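Local structure of protein STE5 (Saccharomyces cerevisiae, 3FZE) at residues F58-R61 against N62-L66; L37-V40 against Y41-K45; W170-V173 against L174-C178. The protein is a scaffold of the yeast mating-pheromone response whose minimal scaffold domain cocatalyses phosphorylation of the MAP kinase Fus3 by Ste7. All blocks are in the same frame, centred on the assembly; numbering follows the deposited sequence.

Interaction 1 (F58-R61 against N62-L66); sequences FVDR and NNYVL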
ATOM      1  N   PHE A  58      -0.634  -0.943   7.685  1.00 13.46           N
ATOM      2  CA  PHE A  58       0.044  -2.228   7.573  1.00 13.87           C
ATOM      3  C   PHE A  58      -0.872  -3.333   8.078  1.00 14.69           C
ATOM      4  O   PHE A  58      -1.485  -3.193   9.135  1.00 13.83           O
ATOM      5  CB  PHE A  58       1.329  -2.232   8.402  1.00 15.12           C
ATOM      6  CG  PHE A  58       2.475  -1.515   7.755  1.00 17.57           C
ATOM      7  CD1 PHE A  58       3.155  -2.086   6.689  1.00 22.36           C
ATOM      8  CD2 PHE A  58       2.894  -0.289   8.235  1.00 19.58           C
ATOM      9  CE1 PHE A  58       4.228  -1.423   6.093  1.00 20.66           C
ATOM     10  CE2 PHE A  58       3.968   0.379   7.650  1.00 19.18           C
ATOM     11  CZ  PHE A  58       4.621  -0.188   6.574  1.00 20.12           C
ATOM     12  N   VAL A  59      -0.951  -4.424   7.320  1.00 13.01           N
ATOM     13  CA  VAL A  59      -1.828  -5.551   7.642  1.00 14.23           C
ATOM     14  C   VAL A  59      -1.026  -6.840   7.578  1.00 15.42           C
ATOM     15  O   VAL A  59      -0.215  -7.024   6.668  1.00 14.61           O
ATOM     16  CB  VAL A  59      -2.998  -5.630   6.647  1.00 14.51           C
ATOM     17  CG1 VAL A  59      -3.943  -6.792   6.994  1.00 14.25           C
ATOM     18  CG2 VAL A  59      -3.747  -4.305   6.625  1.00 17.46           C
ATOM     19  N   ASP A  60      -1.233  -7.736   8.538  1.00 12.81           N
ATOM     20  CA  ASP A  60      -0.522  -9.015   8.505  1.00 14.10           C
ATOM     21  C   ASP A  60      -1.187 -10.039   7.578  1.00 14.90           C
ATOM     22  O   ASP A  60      -2.235  -9.775   6.988  1.00 15.49           O
ATOM     23  CB  ASP A  60      -0.207  -9.566   9.916  1.00 15.86           C
ATOM     24  CG  ASP A  60      -1.415 -10.186  10.632  1.00 18.19           C
ATOM     25  OD1 ASP A  60      -2.447 -10.471   9.998  1.00 17.62           O
ATOM     26  OD2 ASP A  60      -1.301 -10.406  11.858  1.00 17.71           O
ATOM     27  N   ARG A  61      -0.566 -11.202   7.442  1.00 19.07           N
ATOM     28  CA  ARG A  61      -1.039 -12.186   6.477  1.00 19.25           C
ATOM     29  C   ARG A  61      -2.397 -12.788   6.832  1.00 19.47           C
ATOM     30  O   ARG A  61      -3.041 -13.400   5.982  1.00 21.31           O
ATOM     31  CB  ARG A  61      -0.003 -13.284   6.259  1.00 19.07           C
ATOM     32  CG  ARG A  61       0.286 -14.133   7.468  1.00 20.79           C
ATOM     33  CD  ARG A  61       1.426 -15.085   7.151  1.00 32.39           C
ATOM     34  NE  ARG A  61       1.682 -16.020   8.241  1.00 33.13           N
ATOM     35  CZ  ARG A  61       2.594 -16.986   8.195  1.00 47.83           C
ATOM     36  NH1 ARG A  61       3.340 -17.153   7.109  1.00 51.12           N
ATOM     37  NH2 ARG A  61       2.756 -17.793   9.235  1.00 52.08           N
ATOM     38  N   ASN A  62      -2.825 -12.598   8.075  1.00 17.43           N
ATOM     39  CA  ASN A  62      -4.150 -13.044   8.518  1.00 17.51           C
ATOM     40  C   ASN A  62      -5.167 -11.913   8.636  1.00 18.61           C
ATOM     41  O   ASN A  62      -6.215 -12.070   9.272  1.00 19.97           O
ATOM     42  CB  ASN A  62      -4.024 -13.795   9.836  1.00 21.81           C
ATOM     43  CG  ASN A  62      -3.239 -15.058   9.677  1.00 24.50           C
ATOM     44  OD1 ASN A  62      -3.570 -15.887   8.829  1.00 28.54           O
ATOM     45  ND2 ASN A  62      -2.179 -15.210  10.461  1.00 22.20           N
ATOM     46  N   ASN A  63      -4.850 -10.783   8.003  1.00 16.19           N
ATOM     47  CA  ASN A  63      -5.760  -9.638   7.887  1.00 15.37           C
ATOM     48  C   ASN A  63      -5.946  -8.816   9.163  1.00 16.43           C
ATOM     49  O   ASN A  63      -6.927  -8.084   9.310  1.00 16.22           O
ATOM     50  CB  ASN A  63      -7.115 -10.055   7.314  1.00 19.04           C
ATOM     51  CG  ASN A  63      -7.899  -8.872   6.788  1.00 20.35           C
ATOM     52  OD1 ASN A  63      -7.350  -8.031   6.068  1.00 17.91           O
ATOM     53  ND2 ASN A  63      -9.178  -8.785   7.159  1.00 23.12           N
ATOM     54  N   TYR A  64      -4.978  -8.911  10.067  1.00 16.62           N
ATOM     55  CA  TYR A  64      -4.953  -8.055  11.252  1.00 17.60           C
ATOM     56  C   TYR A  64      -4.189  -6.759  11.032  1.00 16.07           C
ATOM     57  O   TYR A  64      -3.080  -6.749  10.484  1.00 16.97           O
ATOM     58  CB  TYR A  64      -4.349  -8.788  12.448  1.00 17.01           C
ATOM     59  CG  TYR A  64      -5.220  -9.917  12.913  1.00 17.85           C
ATOM     60  CD1 TYR A  64      -6.325  -9.677  13.726  1.00 18.26           C
ATOM     61  CD2 TYR A  64      -4.966 -11.217  12.505  1.00 14.50           C
ATOM     62  CE1 TYR A  64      -7.143 -10.708  14.142  1.00 19.20           C
ATOM     63  CE2 TYR A  64      -5.781 -12.263  12.921  1.00 20.32           C
ATOM     64  CZ  TYR A  64      -6.865 -12.000  13.741  1.00 22.65           C
ATOM     65  OH  TYR A  64      -7.681 -13.037  14.157  1.00 25.91           O
ATOM     66  N   VAL A  65      -4.792  -5.662  11.482  1.00 15.98           N
ATOM     67  CA  VAL A  65      -4.185  -4.339  11.355  1.00 15.03           C
ATOM     68  C   VAL A  65      -3.047  -4.214  12.348  1.00 13.52           C
ATOM     69  O   VAL A  65      -3.240  -4.413  13.548  1.00 17.40           O
ATOM     70  CB  VAL A  65      -5.206  -3.222  11.638  1.00 17.00           C
ATOM     71  CG1 VAL A  65      -4.518  -1.841  11.623  1.00 17.71           C
ATOM     72  CG2 VAL A  65      -6.357  -3.271  10.641  1.00 16.89           C
ATOM     73  N   LEU A  66      -1.866  -3.863  11.846  1.00 14.04           N
ATOM     74  CA  LEU A  66      -0.676  -3.743  12.676  1.00 13.76           C
ATOM     75  C   LEU A  66      -0.401  -2.304  13.091  1.00 14.79           C
ATOM     76  O   LEU A  66      -0.009  -2.035  14.226  1.00 16.77           O
ATOM     77  CB  LEU A  66       0.540  -4.329  11.955  1.00 16.14           C
ATOM     78  CG  LEU A  66       0.396  -5.789  11.513  1.00 14.66           C
ATOM     79  CD1 LEU A  66       1.678  -6.273  10.857  1.00 15.07           C
ATOM     80  CD2 LEU A  66       0.035  -6.687  12.694  1.00 16.95           C
TER
HETATM   81  O   HOH W   1      -1.052 -13.082  12.131  1.00 25.96           O

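Interaction 2 (L37-V40 against Y41-K45); sequences LIVV and YNSLK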
ATOM      1  N   LEU A  37      11.821  -4.846   3.169  1.00 23.07           N
ATOM      2  CA  LEU A  37      11.467  -3.937   4.261  1.00 19.47           C
ATOM      3  C   LEU A  37      12.158  -2.574   4.126  1.00 18.37           C
ATOM      4  O   LEU A  37      11.571  -1.532   4.421  1.00 15.82           O
ATOM      5  CB  LEU A  37      11.768  -4.556   5.623  1.00 26.23           C
ATOM      6  CG  LEU A  37      10.551  -5.077   6.393  1.00 35.87           C
ATOM      7  CD1 LEU A  37       9.455  -5.583   5.452  1.00 34.73           C
ATOM      8  CD2 LEU A  37      10.948  -6.132   7.417  1.00 34.30           C
ATOM      9  N   ILE A  38      13.409  -2.578   3.689  1.00 17.44           N
ATOM     10  CA  ILE A  38      14.127  -1.330   3.499  1.00 15.45           C
ATOM     11  C   ILE A  38      13.486  -0.478   2.406  1.00 16.36           C
ATOM     12  O   ILE A  38      13.381   0.750   2.541  1.00 17.07           O
ATOM     13  CB  ILE A  38      15.607  -1.592   3.163  1.00 22.30           C
ATOM     14  CG1 ILE A  38      16.289  -2.269   4.350  1.00 27.97           C
ATOM     15  CG2 ILE A  38      16.297  -0.292   2.795  1.00 21.69           C
ATOM     16  CD1 ILE A  38      17.713  -2.732   4.061  1.00 24.61           C
ATOM     17  N   VAL A  39      13.022  -1.123   1.342  1.00 15.38           N
ATOM     18  CA  VAL A  39      12.377  -0.378   0.267  1.00 17.47           C
ATOM     19  C   VAL A  39      10.996   0.129   0.681  1.00 15.41           C
ATOM     20  O   VAL A  39      10.561   1.189   0.252  1.00 17.79           O
ATOM     21  CB  VAL A  39      12.335  -1.176  -1.071  1.00 19.36           C
ATOM     22  CG1 VAL A  39      11.367  -2.334  -0.993  1.00 20.52           C
ATOM     23  CG2 VAL A  39      11.990  -0.238  -2.232  1.00 19.85           C
ATOM     24  N   VAL A  40      10.319  -0.613   1.546  1.00 15.22           N
ATOM     25  CA  VAL A  40       9.068  -0.120   2.112  1.00 13.29           C
ATOM     26  C   VAL A  40       9.303   1.171   2.904  1.00 14.57           C
ATOM     27  O   VAL A  40       8.612   2.185   2.712  1.00 14.72           O
ATOM     28  CB  VAL A  40       8.407  -1.186   3.014  1.00 13.90           C
ATOM     29  CG1 VAL A  40       7.244  -0.573   3.797  1.00 11.87           C
ATOM     30  CG2 VAL A  40       7.928  -2.352   2.164  1.00 18.14           C
ATOM     31  N   TYR A  41      10.289   1.142   3.791  1.00 16.21           N
ATOM     32  CA  TYR A  41      10.647   2.333   4.557  1.00 13.58           C
ATOM     33  C   TYR A  41      11.037   3.493   3.654  1.00 15.97           C
ATOM     34  O   TYR A  41      10.504   4.589   3.796  1.00 14.24           O
ATOM     35  CB  TYR A  41      11.779   2.020   5.550  1.00 12.12           C
ATOM     36  CG  TYR A  41      12.307   3.237   6.272  1.00 12.27           C
ATOM     37  CD1 TYR A  41      11.525   3.905   7.210  1.00 16.08           C
ATOM     38  CD2 TYR A  41      13.583   3.727   6.011  1.00 18.30           C
ATOM     39  CE1 TYR A  41      11.997   5.039   7.866  1.00 19.57           C
ATOM     40  CE2 TYR A  41      14.065   4.858   6.669  1.00 21.94           C
ATOM     41  CZ  TYR A  41      13.265   5.505   7.602  1.00 23.44           C
ATOM     42  OH  TYR A  41      13.726   6.631   8.268  1.00 25.66           O
ATOM     43  N   ASN A  42      11.968   3.255   2.729  1.00 15.68           N
ATOM     44  CA  ASN A  42      12.455   4.333   1.886  1.00 14.70           C
ATOM     45  C   ASN A  42      11.350   4.919   1.031  1.00 17.33           C
ATOM     46  O   ASN A  42      11.323   6.118   0.787  1.00 17.11           O
ATOM     47  CB  ASN A  42      13.605   3.866   0.994  1.00 14.87           C
ATOM     48  CG  ASN A  42      14.880   3.624   1.764  1.00 17.90           C
ATOM     49  OD1 ASN A  42      15.063   4.144   2.863  1.00 21.82           O
ATOM     50  ND2 ASN A  42      15.777   2.826   1.186  1.00 21.73           N
ATOM     51  N   SER A  43      10.446   4.066   0.567  0.50 14.73           N
ATOM     52  CA  SER A  43       9.362   4.530  -0.286  0.50 15.22           C
ATOM     53  C   SER A  43       8.376   5.399   0.475  0.50 12.94           C
ATOM     54  O   SER A  43       8.002   6.469   0.007  0.50 13.09           O
ATOM     55  CB  SER A  43       8.645   3.355  -0.940  0.50 12.56           C
ATOM     56  OG  SER A  43       9.553   2.642  -1.750  0.50 11.59           O
ATOM     57  N   LEU A  44       7.961   4.947   1.652  1.00 13.13           N
ATOM     58  CA  LEU A  44       7.018   5.725   2.441  1.00 14.38           C
ATOM     59  C   LEU A  44       7.629   7.095   2.765  1.00 13.43           C
ATOM     60  O   LEU A  44       6.956   8.117   2.650  1.00 14.48           O
ATOM     61  CB  LEU A  44       6.585   4.978   3.700  1.00 13.57           C
ATOM     62  CG  LEU A  44       5.690   3.756   3.499  1.00 14.92           C
ATOM     63  CD1 LEU A  44       5.419   3.056   4.828  1.00 15.54           C
ATOM     64  CD2 LEU A  44       4.372   4.157   2.859  1.00 15.49           C
ATOM     65  N   LYS A  45       8.901   7.128   3.143  1.00 14.68           N
ATOM     66  CA  LYS A  45       9.558   8.405   3.417  1.00 14.91           C
ATOM     67  C   LYS A  45       9.587   9.290   2.163  1.00 13.68           C
ATOM     68  O   LYS A  45       9.258  10.476   2.219  1.00 16.17           O
ATOM     69  CB  LYS A  45      10.979   8.191   3.962  1.00 16.37           C
ATOM     70  CG  LYS A  45      11.028   7.542   5.336  1.00 25.58           C
ATOM     71  CD  LYS A  45      10.756   8.531   6.455  1.00 37.72           C
ATOM     72  CE  LYS A  45      11.908   9.518   6.619  1.00 37.80           C
ATOM     73  NZ  LYS A  45      11.777  10.331   7.860  1.00 39.32           N
TER

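Interaction 3 (W170-V173 against L174-C178); sequences WTFV and LETLC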
ATOM      1  N   TRP A 170       8.536  -6.415  -4.124  1.00 18.93           N
ATOM      2  CA  TRP A 170       8.261  -5.160  -3.432  1.00 18.08           C
ATOM      3  C   TRP A 170       9.078  -4.018  -4.019  1.00 18.26           C
ATOM      4  O   TRP A 170       8.597  -2.890  -4.149  1.00 20.29           O
ATOM      5  CB  TRP A 170       8.571  -5.293  -1.934  1.00 17.83           C
ATOM      6  CG  TRP A 170       7.590  -6.164  -1.198  1.00 16.87           C
ATOM      7  CD1 TRP A 170       7.771  -7.470  -0.828  1.00 17.70           C
ATOM      8  CD2 TRP A 170       6.273  -5.805  -0.760  1.00 17.24           C
ATOM      9  NE1 TRP A 170       6.657  -7.940  -0.184  1.00 20.79           N
ATOM     10  CE2 TRP A 170       5.719  -6.943  -0.131  1.00 18.16           C
ATOM     11  CE3 TRP A 170       5.506  -4.633  -0.832  1.00 14.15           C
ATOM     12  CZ2 TRP A 170       4.439  -6.942   0.425  1.00 17.72           C
ATOM     13  CZ3 TRP A 170       4.232  -4.638  -0.281  1.00 21.28           C
ATOM     14  CH2 TRP A 170       3.713  -5.784   0.337  1.00 19.73           C
ATOM     15  N   THR A 171      10.324  -4.308  -4.366  1.00 17.22           N
ATOM     16  CA  THR A 171      11.218  -3.284  -4.882  1.00 21.95           C
ATOM     17  C   THR A 171      10.682  -2.711  -6.190  1.00 21.50           C
ATOM     18  O   THR A 171      10.624  -1.492  -6.364  1.00 18.87           O
ATOM     19  CB  THR A 171      12.642  -3.836  -5.064  1.00 22.79           C
ATOM     20  OG1 THR A 171      13.212  -4.106  -3.776  1.00 21.83           O
ATOM     21  CG2 THR A 171      13.524  -2.831  -5.803  1.00 19.98           C
ATOM     22  N   PHE A 172      10.266  -3.588  -7.100  1.00 20.98           N
ATOM     23  CA  PHE A 172       9.775  -3.116  -8.392  1.00 20.39           C
ATOM     24  C   PHE A 172       8.518  -2.271  -8.243  1.00 20.91           C
ATOM     25  O   PHE A 172       8.419  -1.192  -8.824  1.00 21.05           O
ATOM     26  CB  PHE A 172       9.509  -4.271  -9.365  1.00 23.16           C
ATOM     27  CG  PHE A 172       8.948  -3.812 -10.676  1.00 32.79           C
ATOM     28  CD1 PHE A 172       9.787  -3.391 -11.689  1.00 29.31           C
ATOM     29  CD2 PHE A 172       7.578  -3.752 -10.875  1.00 44.77           C
ATOM     30  CE1 PHE A 172       9.275  -2.940 -12.891  1.00 41.00           C
ATOM     31  CE2 PHE A 172       7.059  -3.300 -12.072  1.00 46.57           C
ATOM     32  CZ  PHE A 172       7.909  -2.893 -13.078  1.00 43.39           C
ATOM     33  N   VAL A 173       7.563  -2.760  -7.456  1.00 21.52           N
ATOM     34  CA  VAL A 173       6.315  -2.039  -7.238  1.00 17.27           C
ATOM     35  C   VAL A 173       6.561  -0.668  -6.626  1.00 17.23           C
ATOM     36  O   VAL A 173       6.064   0.352  -7.120  1.00 18.01           O
ATOM     37  CB  VAL A 173       5.371  -2.821  -6.305  1.00 22.69           C
ATOM     38  CG1 VAL A 173       4.175  -1.960  -5.912  1.00 24.35           C
ATOM     39  CG2 VAL A 173       4.906  -4.096  -6.980  1.00 22.82           C
ATOM     40  N   LEU A 174       7.347  -0.639  -5.557  0.50 16.66           N
ATOM     41  CA  LEU A 174       7.555   0.598  -4.810  0.50 17.70           C
ATOM     42  C   LEU A 174       8.484   1.594  -5.518  0.50 16.99           C
ATOM     43  O   LEU A 174       8.259   2.801  -5.460  0.50 18.95           O
ATOM     44  CB  LEU A 174       8.023   0.291  -3.384  0.50 17.82           C
ATOM     45  CG  LEU A 174       6.962  -0.446  -2.563  0.50 17.37           C
ATOM     46  CD1 LEU A 174       7.525  -0.884  -1.216  0.50 17.22           C
ATOM     47  CD2 LEU A 174       5.734   0.438  -2.388  0.50 18.36           C
ATOM     48  N   GLU A 175       9.517   1.092  -6.193  1.00 16.40           N
ATOM     49  CA  GLU A 175      10.373   1.956  -7.003  1.00 14.41           C
ATOM     50  C   GLU A 175       9.551   2.558  -8.141  1.00 18.70           C
ATOM     51  O   GLU A 175       9.679   3.744  -8.447  1.00 20.30           O
ATOM     52  CB  GLU A 175      11.604   1.209  -7.549  1.00 18.91           C
ATOM     53  CG  GLU A 175      12.688   0.992  -6.493  1.00 21.22           C
ATOM     54  CD  GLU A 175      13.997   0.473  -7.070  1.00 19.42           C
ATOM     55  OE1 GLU A 175      14.004   0.028  -8.229  1.00 21.51           O
ATOM     56  OE2 GLU A 175      15.017   0.504  -6.349  1.00 30.39           O
ATOM     57  N   THR A 176       8.695   1.746  -8.754  1.00 19.41           N
ATOM     58  CA  THR A 176       7.854   2.240  -9.838  1.00 21.12           C
ATOM     59  C   THR A 176       6.903   3.316  -9.331  1.00 21.05           C
ATOM     60  O   THR A 176       6.716   4.358  -9.971  1.00 20.70           O
ATOM     61  CB  THR A 176       7.048   1.116 -10.514  1.00 21.29           C
ATOM     62  OG1 THR A 176       7.953   0.179 -11.102  1.00 22.01           O
ATOM     63  CG2 THR A 176       6.157   1.702 -11.618  1.00 21.57           C
ATOM     64  N   LEU A 177       6.323   3.077  -8.163  1.00 19.00           N
ATOM     65  CA  LEU A 177       5.416   4.046  -7.583  1.00 20.49           C
ATOM     66  C   LEU A 177       6.135   5.370  -7.306  1.00 18.25           C
ATOM     67  O   LEU A 177       5.679   6.440  -7.723  1.00 18.35           O
ATOM     68  CB  LEU A 177       4.793   3.476  -6.306  1.00 15.66           C
ATOM     69  CG  LEU A 177       3.862   4.426  -5.546  1.00 17.80           C
ATOM     70  CD1 LEU A 177       2.633   4.781  -6.383  1.00 22.34           C
ATOM     71  CD2 LEU A 177       3.480   3.806  -4.211  1.00 16.72           C
ATOM     72  N   CYS A 178       7.272   5.305  -6.620  1.00 16.36           N
ATOM     73  CA  CYS A 178       7.977   6.523  -6.235  1.00 16.00           C
ATOM     74  C   CYS A 178       8.524   7.283  -7.430  1.00 16.66           C
ATOM     75  O   CYS A 178       8.395   8.515  -7.523  1.00 19.32           O
ATOM     76  CB  CYS A 178       9.120   6.202  -5.278  1.00 20.37           C
ATOM     77  SG  CYS A 178       8.502   5.758  -3.660  1.00 17.60           S
TER

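Interaction 1 (F58-R61 against N62-L66)
Two backbone amides grip one carboxylate oxygen of Asp60: OD1 accepts from Asn62 N at 2.9 Å and from Tyr64 N at 3.0 Å. The donors come from opposite faces of the carboxylate plane, the second along the straighter bond. A chi1 of 76° sets the carboxylate between its own backbone N and carbonyl carbon, and this folds it back over the turn. Its other oxygen, OD2, accepts from a water that in turn accepts from Asn62 ND2. The Tyr64 ring stands at 80° to the carboxylate and meets OD1 with its edge. Asp60 O takes Asn63 N at 3.0 Å, closing a type I turn. Losing the Asp60 carboxylate to an alanine is likely to leave the amides of Asn62 and Tyr64 without their shared acceptor, and the bridging water without its link to OD2. Beyond the turn, Asp60 N binds Tyr64 O and Leu66 N binds Phe58 O at 2.8 Å. Between them Val59 and Val65 form a non-hydrogen-bonded pair, while Leu66 CD1 packs on Asp60 CB. At the tip, Asn63 ND2 is held by Phe93 O. This is a beta hairpin that adds the outermost strand 65-68, antiparallel to 55-60, to the mixed sheet.

Interaction 2 (L37-V40 against Y41-K45)
Val40 and Leu44, one turn apart on helix 35-50, lie alongside each other and point the same way, with Val40 CG1 4.2 Å from Leu44 CD1. Leu44 CG also rests 3.4 Å from Val40 O, the carbonyl that receives Leu44 N, so the leucine branch starts close against the backbone of the preceding turn. Both residues are buried. Beside them Val39 O takes two donors from one residue: Ser43 N at 2.9 Å and Ser43 OG at 2.7 Å. They arrive from opposite faces of the carbonyl plane. With OG beside its own backbone N (chi1 -61°), the hydroxyl folds back along the helix to the carbonyl four residues earlier, and in this conformer it is satisfied within the helix. Ser43 was deposited in two conformers, and this bond belongs to one of them.

On the partly exposed side of the helix the side chains touch more loosely. Ile38 and Asn42 run side by side, the CG2 branch of the isoleucine 3.5 Å from Asn42 ND2; ND2 also lies near Ile38 O, at an angle too poor for a hydrogen bond, and that carbonyl takes the backbone Asn42 N instead. The Tyr41 ring swings off the helix with CG opposite its backbone N (chi1 174°), and Lys45 CG sits 3.7 Å above one ring face, toward the rim. The lysine is otherwise exposed.

Helix 35-50 links strands 19-26 and 55-60 in a beta-alpha-beta unit. Val40 and Leu44 pack onto Leu24 and Ile22 of the first strand, Val39 and Ser43 turn to helix 170-180, and Ile38 and Tyr41 touch helix 78-82.

Interaction 3 (W170-V173 against L174-C178)
Trp170 opens the helix, its O accepting Leu174 N at 2.9 Å. The indole and the leucine meet obliquely, CE3 of Trp170 lying 4.3 Å from Leu174 CD1, while the root of the leucine side chain presses on the same backbone carbonyl. Leu174 was deposited in two conformers, so this apolar touch describes one of them. The indole reaches past the helix to Val150 at the sheet and to Leu31 and Asn118 in loops.

Thr171 comes next, and its O receives Glu175 N at 2.8 Å. The two side chains run alongside each other: the methyl CG2 of Thr171 lies 3.6 Å from the carboxylate carbon CD of Glu175, a van der Waals contact of the methyl with the carboxylate. The glutamate is extended beyond CG and keeps beside the methyl on the partly exposed side of the helix.

These residues belong to helix 170-180, the last helix of the chain's alpha/beta/alpha, vWA-like fold, which packs with helices 2-14 and 35-50 on one face of the sheet.

Phe172 O is held twice by Thr176, through N at 3.0 Å and OG1 at 2.7 Å, the donors coming from opposite faces of the carbonyl plane. The same hydroxyl oxygen stands 3.6 Å above the centre of the Phe172 ring. The ring gets there because chi1 of 177° places CG opposite the backbone N and leads the ring toward the following turn and Thr176; Ser2, Thr5 and Ile6 of helix 2-14 also touch it.

Val173, buried, turns its side chain to Ile148 and Val150 of strand 145-150, and its O accepts Leu177 N at 2.9 Å, at an N-H...O angle of 153°.

From the N terminus, interaction 2 comes first, local to the helix 35-50 that follows strand 19-26; interaction 1 then closes the tight hairpin between strands 55-60 and 65-68, and interaction 3 lies near the C terminus on helix 170-180. The three follow in series, none enclosing or crossing another. Phe58 CZ touches Val40 CG1 and Leu44 CD1, each at 3.8 Å, which packs the hairpin against the helix of interaction 2. That helix also meets interaction 3, where Val39 CG1 lies 3.8 Å from Thr171 OG1. Interactions 1 and 3 do not touch, their nearest atoms about 7 Å apart, so helix 35-50 lies between the hairpin's inner strand and the last helix.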